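Local structure of antigen MTB48, Mycobacterial protein (4WJ1) at residues A[58-70]-A[192-206]. The protein is an EspB-family protein of the ESX-1 type VII secretion system that is probably involved in DNA conjugation, at least in the recipient strain. Residues are numbered along the deposited sequence; the frame is centred on the assembly and turned at random.
Sequences ATFAAGDREGERI and CAEAQRRLSTWWADM
Gly63 and Trp203 meet where the PE and PPE parts of EspB pack together in an elongated, all-helical bundle: 58-70 belongs to the long PE helix 40-96, 192-206 to PPE helix 187-230. The two segments run antiparallel, their axes 159° apart in direction and 10.9 Å at closest approach, and the contact is buried, held by packing and one bridging water without a direct hydrogen bond. Two indoles fill the middle. Trp202 CZ3 lies over the centre of the Trp203 ring, 3.4 Å above its plane, and both benzo ends press on the backbone at Gly63, where the lack of a side chain lets them in: Gly63 CA is 3.6 Å from Trp202 CZ3. The remote Trp202 NE1 is hydrogen-bonded to Gly281 O, while Thr59 CG2 meets this indole at its edge. Farther along, Phe60 CE1 rests on Met206 CB at 3.6 Å, and the selenium of this selenomethionine lies in the plane of the phenyl ring, at its edge, a Met-aromatic contact. Trp163 and Leu170 of helix 154-178 also touch Phe60. Toward the other end the packing becomes knobs-into-holes. Leu199 enters between Gly63, Glu66, Gly67 and Ile70; with CG anti to the backbone N (chi1 179°), the side chain reaches across and puts Leu199 CD2 3.7 Å from Gly67 CA. Ile70 answers by sitting among Cys192, Ala195, Gln196 and Leu199; its CD1 slides past Leu199 CD2 at 3.8 Å, and CG2, the branch anti to the backbone N, faces Gln196 CG. Asp64 OD1 lies near the benzo part of Trp203, but the carboxylate is paired through OD2 with Arg26. At the pyrrole edge of the same indole, the water lies in the ring plane, accepting from Trp203 NE1 and donating to Gly63 O, each at 2.8 Å.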
ATOM      1  N   ALA A  58      -3.588   4.279   3.430  1.00 31.16           N
ATOM      2  CA  ALA A  58      -4.817   5.010   3.151  1.00 34.17           C
ATOM      3  C   ALA A  58      -5.392   4.581   1.798  1.00 36.64           C
ATOM      4  O   ALA A  58      -6.602   4.460   1.640  1.00 39.74           O
ATOM      5  CB  ALA A  58      -4.570   6.494   3.175  1.00 27.27           C
ATOM      6  N   THR A  59      -4.503   4.334   0.844  1.00 31.56           N
ATOM      7  CA  THR A  59      -4.880   3.913  -0.498  1.00 30.37           C
ATOM      8  C   THR A  59      -5.507   2.529  -0.441  1.00 36.50           C
ATOM      9  O   THR A  59      -6.508   2.267  -1.104  1.00 40.68           O
ATOM     10  CB  THR A  59      -3.654   3.921  -1.438  1.00 33.06           C
ATOM     11  OG1 THR A  59      -3.167   5.264  -1.560  1.00 34.57           O
ATOM     12  CG2 THR A  59      -3.999   3.390  -2.816  1.00 32.27           C
ATOM     13  N   PHE A  60      -4.930   1.656   0.380  1.00 32.26           N
ATOM     14  CA  PHE A  60      -5.447   0.304   0.538  1.00 26.21           C
ATOM     15  C   PHE A  60      -6.850   0.373   1.108  1.00 31.42           C
ATOM     16  O   PHE A  60      -7.705  -0.426   0.752  1.00 38.14           O
ATOM     17  CB  PHE A  60      -4.554  -0.530   1.462  1.00 30.47           C
ATOM     18  CG  PHE A  60      -3.140  -0.712   0.966  1.00 31.07           C
ATOM     19  CD1 PHE A  60      -2.813  -0.483  -0.360  1.00 29.35           C
ATOM     20  CD2 PHE A  60      -2.139  -1.128   1.837  1.00 31.04           C
ATOM     21  CE1 PHE A  60      -1.512  -0.653  -0.817  1.00 31.18           C
ATOM     22  CE2 PHE A  60      -0.840  -1.305   1.394  1.00 27.89           C
ATOM     23  CZ  PHE A  60      -0.525  -1.068   0.066  1.00 32.27           C
ATOM     24  N   ALA A  61      -7.085   1.321   2.013  1.00 29.03           N
ATOM     25  CA  ALA A  61      -8.413   1.472   2.607  1.00 34.18           C
ATOM     26  C   ALA A  61      -9.429   1.892   1.533  1.00 35.80           C
ATOM     27  O   ALA A  61     -10.589   1.481   1.580  1.00 30.49           O
ATOM     28  CB  ALA A  61      -8.397   2.479   3.739  1.00 25.70           C
ATOM     29  N   ALA A  62      -9.001   2.721   0.582  1.00 25.06           N
ATOM     30  CA  ALA A  62      -9.875   3.091  -0.527  1.00 34.37           C
ATOM     31  C   ALA A  62     -10.170   1.847  -1.360  1.00 35.59           C
ATOM     32  O   ALA A  62     -11.303   1.632  -1.794  1.00 39.81           O
ATOM     33  CB  ALA A  62      -9.248   4.173  -1.374  1.00 33.48           C
ATOM     34  N   GLY A  63      -9.147   1.013  -1.532  1.00 32.42           N
ATOM     35  CA  GLY A  63      -9.274  -0.251  -2.232  1.00 30.43           C
ATOM     36  C   GLY A  63     -10.341  -1.133  -1.617  1.00 31.16           C
ATOM     37  O   GLY A  63     -11.210  -1.655  -2.319  1.00 37.46           O
ATOM     38  N   ASP A  64     -10.284  -1.284  -0.299  1.00 24.33           N
ATOM     39  CA  ASP A  64     -11.311  -2.012   0.444  1.00 28.93           C
ATOM     40  C   ASP A  64     -12.715  -1.512   0.121  1.00 35.28           C
ATOM     41  O   ASP A  64     -13.636  -2.303  -0.026  1.00 40.17           O
ATOM     42  CB  ASP A  64     -11.075  -1.896   1.949  1.00 30.26           C
ATOM     43  CG  ASP A  64      -9.815  -2.638   2.415  1.00 38.34           C
ATOM     44  OD1 ASP A  64      -9.327  -3.524   1.680  1.00 37.30           O
ATOM     45  OD2 ASP A  64      -9.334  -2.351   3.536  1.00 35.73           O
ATOM     46  N   ARG A  65     -12.865  -0.195   0.008  1.00 28.26           N
ATOM     47  CA  ARG A  65     -14.156   0.405  -0.238  1.00 29.52           C
ATOM     48  C   ARG A  65     -14.674  -0.101  -1.579  1.00 35.40           C
ATOM     49  O   ARG A  65     -15.818  -0.517  -1.696  1.00 40.83           O
ATOM     50  CB  ARG A  65     -14.057   1.932  -0.223  1.00 33.21           C
ATOM     51  CG  ARG A  65     -15.318   2.632  -0.699  1.00 31.05           C
ATOM     52  CD  ARG A  65     -16.530   2.132   0.068  1.00 34.37           C
ATOM     53  NE  ARG A  65     -16.504   2.534   1.473  1.00 42.47           N
ATOM     54  CZ  ARG A  65     -16.729   3.772   1.901  1.00 43.57           C
ATOM     55  NH1 ARG A  65     -16.994   4.738   1.035  1.00 47.57           N
ATOM     56  NH2 ARG A  65     -16.690   4.050   3.191  1.00 44.05           N
ATOM     57  N   GLU A  66     -13.794  -0.106  -2.573  1.00 25.96           N
ATOM     58  CA  GLU A  66     -14.139  -0.577  -3.894  1.00 31.95           C
ATOM     59  C   GLU A  66     -14.574  -2.036  -3.939  1.00 39.15           C
ATOM     60  O   GLU A  66     -15.493  -2.390  -4.681  1.00 38.48           O
ATOM     61  CB  GLU A  66     -12.967  -0.333  -4.826  1.00 25.57           C
ATOM     62  CG  GLU A  66     -12.747   1.172  -5.035  1.00 39.35           C
ATOM     63  CD  GLU A  66     -14.039   1.952  -5.425  1.00 54.22           C
ATOM     64  OE1 GLU A  66     -14.978   1.356  -6.028  1.00 50.14           O
ATOM     65  OE2 GLU A  66     -14.108   3.173  -5.120  1.00 42.31           O
ATOM     66  N   GLY A  67     -13.939  -2.873  -3.132  1.00 30.04           N
ATOM     67  CA  GLY A  67     -14.300  -4.273  -3.094  1.00 30.01           C
ATOM     68  C   GLY A  67     -15.722  -4.375  -2.599  1.00 38.08           C
ATOM     69  O   GLY A  67     -16.533  -5.122  -3.145  1.00 47.92           O
ATOM     70  N   GLU A  68     -16.029  -3.581  -1.579  1.00 34.50           N
ATOM     71  CA  GLU A  68     -17.370  -3.553  -1.014  1.00 35.56           C
ATOM     72  C   GLU A  68     -18.387  -2.994  -2.002  1.00 39.31           C
ATOM     73  O   GLU A  68     -19.542  -3.391  -1.976  1.00 39.51           O
ATOM     74  CB  GLU A  68     -17.383  -2.731   0.268  1.00 33.29           C
ATOM     75  CG  GLU A  68     -16.526  -3.332   1.366  1.00 47.33           C
ATOM     76  CD  GLU A  68     -16.184  -2.327   2.439  1.00 61.60           C
ATOM     77  OE1 GLU A  68     -15.205  -2.570   3.182  1.00 67.68           O
ATOM     78  OE2 GLU A  68     -16.897  -1.299   2.531  1.00 67.23           O
ATOM     79  N   ARG A  69     -17.954  -2.074  -2.860  1.00 27.76           N
ATOM     80  CA  ARG A  69     -18.855  -1.477  -3.835  1.00 32.03           C
ATOM     81  C   ARG A  69     -19.206  -2.481  -4.928  1.00 35.98           C
ATOM     82  O   ARG A  69     -20.365  -2.584  -5.330  1.00 39.98           O
ATOM     83  CB  ARG A  69     -18.248  -0.211  -4.440  1.00 28.45           C
ATOM     84  CG  ARG A  69     -18.025   0.882  -3.415  1.00 30.70           C
ATOM     85  CD  ARG A  69     -17.587   2.189  -4.045  1.00 30.33           C
ATOM     86  NE  ARG A  69     -18.653   2.731  -4.871  1.00 35.10           N
ATOM     87  CZ  ARG A  69     -18.646   2.732  -6.199  1.00 36.28           C
ATOM     88  NH1 ARG A  69     -17.610   2.229  -6.861  1.00 38.61           N
ATOM     89  NH2 ARG A  69     -19.670   3.247  -6.863  1.00 33.85           N
ATOM     90  N   ILE A  70     -18.212  -3.237  -5.384  1.00 35.96           N
ATOM     91  CA  ILE A  70     -18.457  -4.293  -6.351  1.00 32.89           C
ATOM     92  C   ILE A  70     -19.415  -5.315  -5.758  1.00 39.22           C
ATOM     93  O   ILE A  70     -20.339  -5.762  -6.431  1.00 46.86           O
ATOM     94  CB  ILE A  70     -17.163  -4.986  -6.789  1.00 30.82           C
ATOM     95  CG1 ILE A  70     -16.264  -3.991  -7.524  1.00 27.92           C
ATOM     96  CG2 ILE A  70     -17.469  -6.203  -7.664  1.00 28.12           C
ATOM     97  CD1 ILE A  70     -15.080  -4.637  -8.188  1.00 30.98           C
ATOM     98  N   CYS A 192     -19.170  -6.303 -15.023  1.00 38.81           N
ATOM     99  CA  CYS A 192     -18.749  -6.537 -13.661  1.00 40.16           C
ATOM    100  C   CYS A 192     -17.423  -7.296 -13.630  1.00 42.69           C
ATOM    101  O   CYS A 192     -16.528  -6.964 -12.841  1.00 36.87           O
ATOM    102  CB  CYS A 192     -19.831  -7.297 -12.896  1.00 37.62           C
ATOM    103  SG  CYS A 192     -19.507  -7.361 -11.132  1.00 42.11           S
ATOM    104  N   ALA A 193     -17.297  -8.296 -14.500  1.00 35.69           N
ATOM    105  CA  ALA A 193     -16.050  -9.037 -14.641  1.00 34.75           C
ATOM    106  C   ALA A 193     -14.905  -8.089 -14.984  1.00 37.07           C
ATOM    107  O   ALA A 193     -13.786  -8.223 -14.485  1.00 44.00           O
ATOM    108  CB  ALA A 193     -16.180 -10.107 -15.691  1.00 32.75           C
ATOM    109  N   GLU A 194     -15.203  -7.114 -15.825  1.00 32.39           N
ATOM    110  CA  GLU A 194     -14.226  -6.108 -16.210  1.00 36.12           C
ATOM    111  C   GLU A 194     -13.804  -5.250 -15.010  1.00 38.76           C
ATOM    112  O   GLU A 194     -12.622  -4.948 -14.825  1.00 40.28           O
ATOM    113  CB  GLU A 194     -14.791  -5.235 -17.337  1.00 35.01           C
ATOM    114  CG  GLU A 194     -13.786  -4.264 -17.921  1.00 57.26           C
ATOM    115  CD  GLU A 194     -12.542  -4.946 -18.472  1.00 73.12           C
ATOM    116  OE1 GLU A 194     -12.628  -6.128 -18.870  1.00 77.51           O
ATOM    117  OE2 GLU A 194     -11.470  -4.298 -18.498  1.00 80.20           O
ATOM    118  N   ALA A 195     -14.779  -4.876 -14.189  1.00 35.76           N
ATOM    119  CA  ALA A 195     -14.532  -4.031 -13.037  1.00 35.38           C
ATOM    120  C   ALA A 195     -13.662  -4.804 -12.064  1.00 41.67           C
ATOM    121  O   ALA A 195     -12.709  -4.274 -11.480  1.00 39.80           O
ATOM    122  CB  ALA A 195     -15.845  -3.609 -12.383  1.00 35.31           C
ATOM    123  N   GLN A 196     -13.984  -6.082 -11.932  1.00 37.74           N
ATOM    124  CA  GLN A 196     -13.250  -6.961 -11.057  1.00 31.27           C
ATOM    125  C   GLN A 196     -11.826  -7.130 -11.541  1.00 36.40           C
ATOM    126  O   GLN A 196     -10.890  -7.127 -10.747  1.00 42.50           O
ATOM    127  CB  GLN A 196     -13.937  -8.303 -10.975  1.00 29.59           C
ATOM    128  CG  GLN A 196     -15.222  -8.276 -10.194  1.00 35.87           C
ATOM    129  CD  GLN A 196     -15.900  -9.622 -10.235  1.00 42.31           C
ATOM    130  OE1 GLN A 196     -15.229 -10.652 -10.208  1.00 42.69           O
ATOM    131  NE2 GLN A 196     -17.224  -9.628 -10.338  1.00 42.39           N
ATOM    132  N   ARG A 197     -11.656  -7.275 -12.845  1.00 34.53           N
ATOM    133  CA  ARG A 197     -10.321  -7.407 -13.397  1.00 37.79           C
ATOM    134  C   ARG A 197      -9.497  -6.164 -13.077  1.00 37.17           C
ATOM    135  O   ARG A 197      -8.312  -6.252 -12.784  1.00 40.69           O
ATOM    136  CB  ARG A 197     -10.369  -7.634 -14.899  1.00 44.52           C
ATOM    137  CG  ARG A 197      -9.009  -7.947 -15.489  1.00 56.85           C
ATOM    138  CD  ARG A 197      -8.969  -7.689 -16.996  1.00 67.88           C
ATOM    139  NE  ARG A 197      -9.333  -6.312 -17.344  1.00 70.79           N
ATOM    140  CZ  ARG A 197      -8.582  -5.241 -17.084  1.00 71.64           C
ATOM    141  NH1 ARG A 197      -7.408  -5.356 -16.447  1.00 64.42           N
ATOM    142  NH2 ARG A 197      -9.015  -4.042 -17.455  1.00 71.82           N
ATOM    143  N   ARG A 198     -10.136  -5.004 -13.118  1.00 38.32           N
ATOM    144  CA  ARG A 198      -9.439  -3.769 -12.809  1.00 34.58           C
ATOM    145  C   ARG A 198      -8.998  -3.763 -11.365  1.00 34.16           C
ATOM    146  O   ARG A 198      -7.851  -3.432 -11.070  1.00 40.74           O
ATOM    147  CB  ARG A 198     -10.320  -2.559 -13.087  1.00 31.74           C
ATOM    148  CG  ARG A 198     -10.579  -2.329 -14.556  1.00 33.81           C
ATOM    149  CD  ARG A 198     -11.120  -0.940 -14.818  1.00 39.13           C
ATOM    150  NE  ARG A 198     -11.670  -0.858 -16.166  1.00 54.24           N
ATOM    151  CZ  ARG A 198     -12.960  -1.021 -16.431  1.00 55.63           C
ATOM    152  NH1 ARG A 198     -13.795  -1.259 -15.419  1.00 46.83           N
ATOM    153  NH2 ARG A 198     -13.409  -0.940 -17.687  1.00 57.96           N
ATOM    154  N   LEU A 199      -9.910  -4.134 -10.471  1.00 30.93           N
ATOM    155  CA  LEU A 199      -9.648  -4.064  -9.045  1.00 32.18           C
ATOM    156  C   LEU A 199      -8.622  -5.114  -8.655  1.00 41.75           C
ATOM    157  O   LEU A 199      -7.687  -4.844  -7.892  1.00 40.15           O
ATOM    158  CB  LEU A 199     -10.937  -4.246  -8.253  1.00 28.21           C
ATOM    159  CG  LEU A 199     -10.714  -4.202  -6.738  1.00 29.39           C
ATOM    160  CD1 LEU A 199      -9.983  -2.933  -6.343  1.00 27.58           C
ATOM    161  CD2 LEU A 199     -12.047  -4.330  -5.984  1.00 27.91           C
ATOM    162  N   SER A 200      -8.802  -6.311  -9.206  1.00 36.60           N
ATOM    163  CA  SER A 200      -7.854  -7.403  -9.031  1.00 36.62           C
ATOM    164  C   SER A 200      -6.449  -7.029  -9.513  1.00 41.67           C
ATOM    165  O   SER A 200      -5.459  -7.298  -8.852  1.00 41.32           O
ATOM    166  CB  SER A 200      -8.351  -8.643  -9.767  1.00 39.36           C
ATOM    167  OG  SER A 200      -7.272  -9.477 -10.118  1.00 55.11           O
ATOM    168  N   THR A 201      -6.364  -6.396 -10.670  1.00 41.41           N
ATOM    169  CA  THR A 201      -5.075  -6.017 -11.211  1.00 31.75           C
ATOM    170  C   THR A 201      -4.449  -4.914 -10.375  1.00 37.97           C
ATOM    171  O   THR A 201      -3.233  -4.838 -10.231  1.00 38.50           O
ATOM    172  CB  THR A 201      -5.230  -5.587 -12.668  1.00 32.71           C
ATOM    173  OG1 THR A 201      -5.289  -6.769 -13.461  1.00 48.24           O
ATOM    174  CG2 THR A 201      -4.068  -4.751 -13.154  1.00 32.56           C
ATOM    175  N   TRP A 202      -5.297  -4.067  -9.809  1.00 33.50           N
ATOM    176  CA  TRP A 202      -4.816  -2.937  -9.048  1.00 35.37           C
ATOM    177  C   TRP A 202      -4.211  -3.414  -7.721  1.00 35.14           C
ATOM    178  O   TRP A 202      -3.191  -2.908  -7.274  1.00 32.10           O
ATOM    179  CB  TRP A 202      -5.950  -1.956  -8.814  1.00 29.37           C
ATOM    180  CG  TRP A 202      -5.617  -0.831  -7.909  1.00 31.53           C
ATOM    181  CD1 TRP A 202      -5.069   0.363  -8.255  1.00 35.23           C
ATOM    182  CD2 TRP A 202      -5.840  -0.779  -6.499  1.00 32.44           C
ATOM    183  NE1 TRP A 202      -4.925   1.161  -7.140  1.00 40.47           N
ATOM    184  CE2 TRP A 202      -5.391   0.478  -6.048  1.00 34.36           C
ATOM    185  CE3 TRP A 202      -6.371  -1.679  -5.570  1.00 33.26           C
ATOM    186  CZ2 TRP A 202      -5.466   0.865  -4.714  1.00 34.91           C
ATOM    187  CZ3 TRP A 202      -6.444  -1.295  -4.239  1.00 31.60           C
ATOM    188  CH2 TRP A 202      -5.995  -0.030  -3.825  1.00 30.68           C
ATOM    189  N   TRP A 203      -4.847  -4.400  -7.110  1.00 32.77           N
ATOM    190  CA  TRP A 203      -4.327  -4.979  -5.890  1.00 35.71           C
ATOM    191  C   TRP A 203      -2.931  -5.540  -6.130  1.00 39.06           C
ATOM    192  O   TRP A 203      -2.038  -5.343  -5.316  1.00 40.83           O
ATOM    193  CB  TRP A 203      -5.265  -6.053  -5.365  1.00 27.51           C
ATOM    194  CG  TRP A 203      -6.340  -5.500  -4.496  1.00 27.03           C
ATOM    195  CD1 TRP A 203      -7.677  -5.643  -4.669  1.00 32.84           C
ATOM    196  CD2 TRP A 203      -6.171  -4.719  -3.299  1.00 41.00           C
ATOM    197  NE1 TRP A 203      -8.363  -5.000  -3.665  1.00 36.87           N
ATOM    198  CE2 TRP A 203      -7.461  -4.426  -2.808  1.00 36.39           C
ATOM    199  CE3 TRP A 203      -5.055  -4.247  -2.588  1.00 34.44           C
ATOM    200  CZ2 TRP A 203      -7.672  -3.677  -1.648  1.00 34.43           C
ATOM    201  CZ3 TRP A 203      -5.268  -3.491  -1.444  1.00 27.27           C
ATOM    202  CH2 TRP A 203      -6.561  -3.220  -0.980  1.00 31.98           C
ATOM    203  N   ALA A 204      -2.738  -6.209  -7.258  1.00 35.45           N
ATOM    204  CA  ALA A 204      -1.422  -6.706  -7.611  1.00 33.52           C
ATOM    205  C   ALA A 204      -0.433  -5.554  -7.772  1.00 38.48           C
ATOM    206  O   ALA A 204       0.727  -5.676  -7.388  1.00 40.67           O
ATOM    207  CB  ALA A 204      -1.485  -7.510  -8.859  1.00 30.23           C
ATOM    208  N   ASP A 205      -0.886  -4.438  -8.333  1.00 35.68           N
ATOM    209  CA  ASP A 205      -0.031  -3.250  -8.423  1.00 41.19           C
ATOM    210  C   ASP A 205       0.289  -2.728  -7.028  1.00 40.65           C
ATOM    211  O   ASP A 205       1.413  -2.317  -6.752  1.00 44.43           O
ATOM    212  CB  ASP A 205      -0.690  -2.145  -9.260  1.00 47.84           C
ATOM    213  CG  ASP A 205      -0.956  -2.582 -10.695  1.00 63.75           C
ATOM    214  OD1 ASP A 205      -0.376  -3.610 -11.110  1.00 68.16           O
ATOM    215  OD2 ASP A 205      -1.736  -1.905 -11.411  1.00 73.65           O
HETATM  216  N   MSE A 206      -0.702  -2.754  -6.145  1.00 28.63           N
HETATM  217  CA  MSE A 206      -0.494  -2.326  -4.784  1.00 28.44           C
HETATM  218  C   MSE A 206       0.558  -3.220  -4.107  1.00 36.34           C
HETATM  219  O   MSE A 206       1.392  -2.737  -3.342  1.00 39.62           O
HETATM  220  CB  MSE A 206      -1.814  -2.336  -4.019  1.00 27.49           C
HETATM  221  CG  MSE A 206      -2.718  -1.180  -4.394  1.00 34.78           C
HETATM  222 SE   MSE A 206      -1.795   0.550  -4.435  0.71 28.33          SE
HETATM  223  CE  MSE A 206      -1.611   0.730  -6.370  1.00 29.36           C
TER
HETATM  224  O   HOH W   1     -10.824  -4.416  -2.569  1.00 37.43           O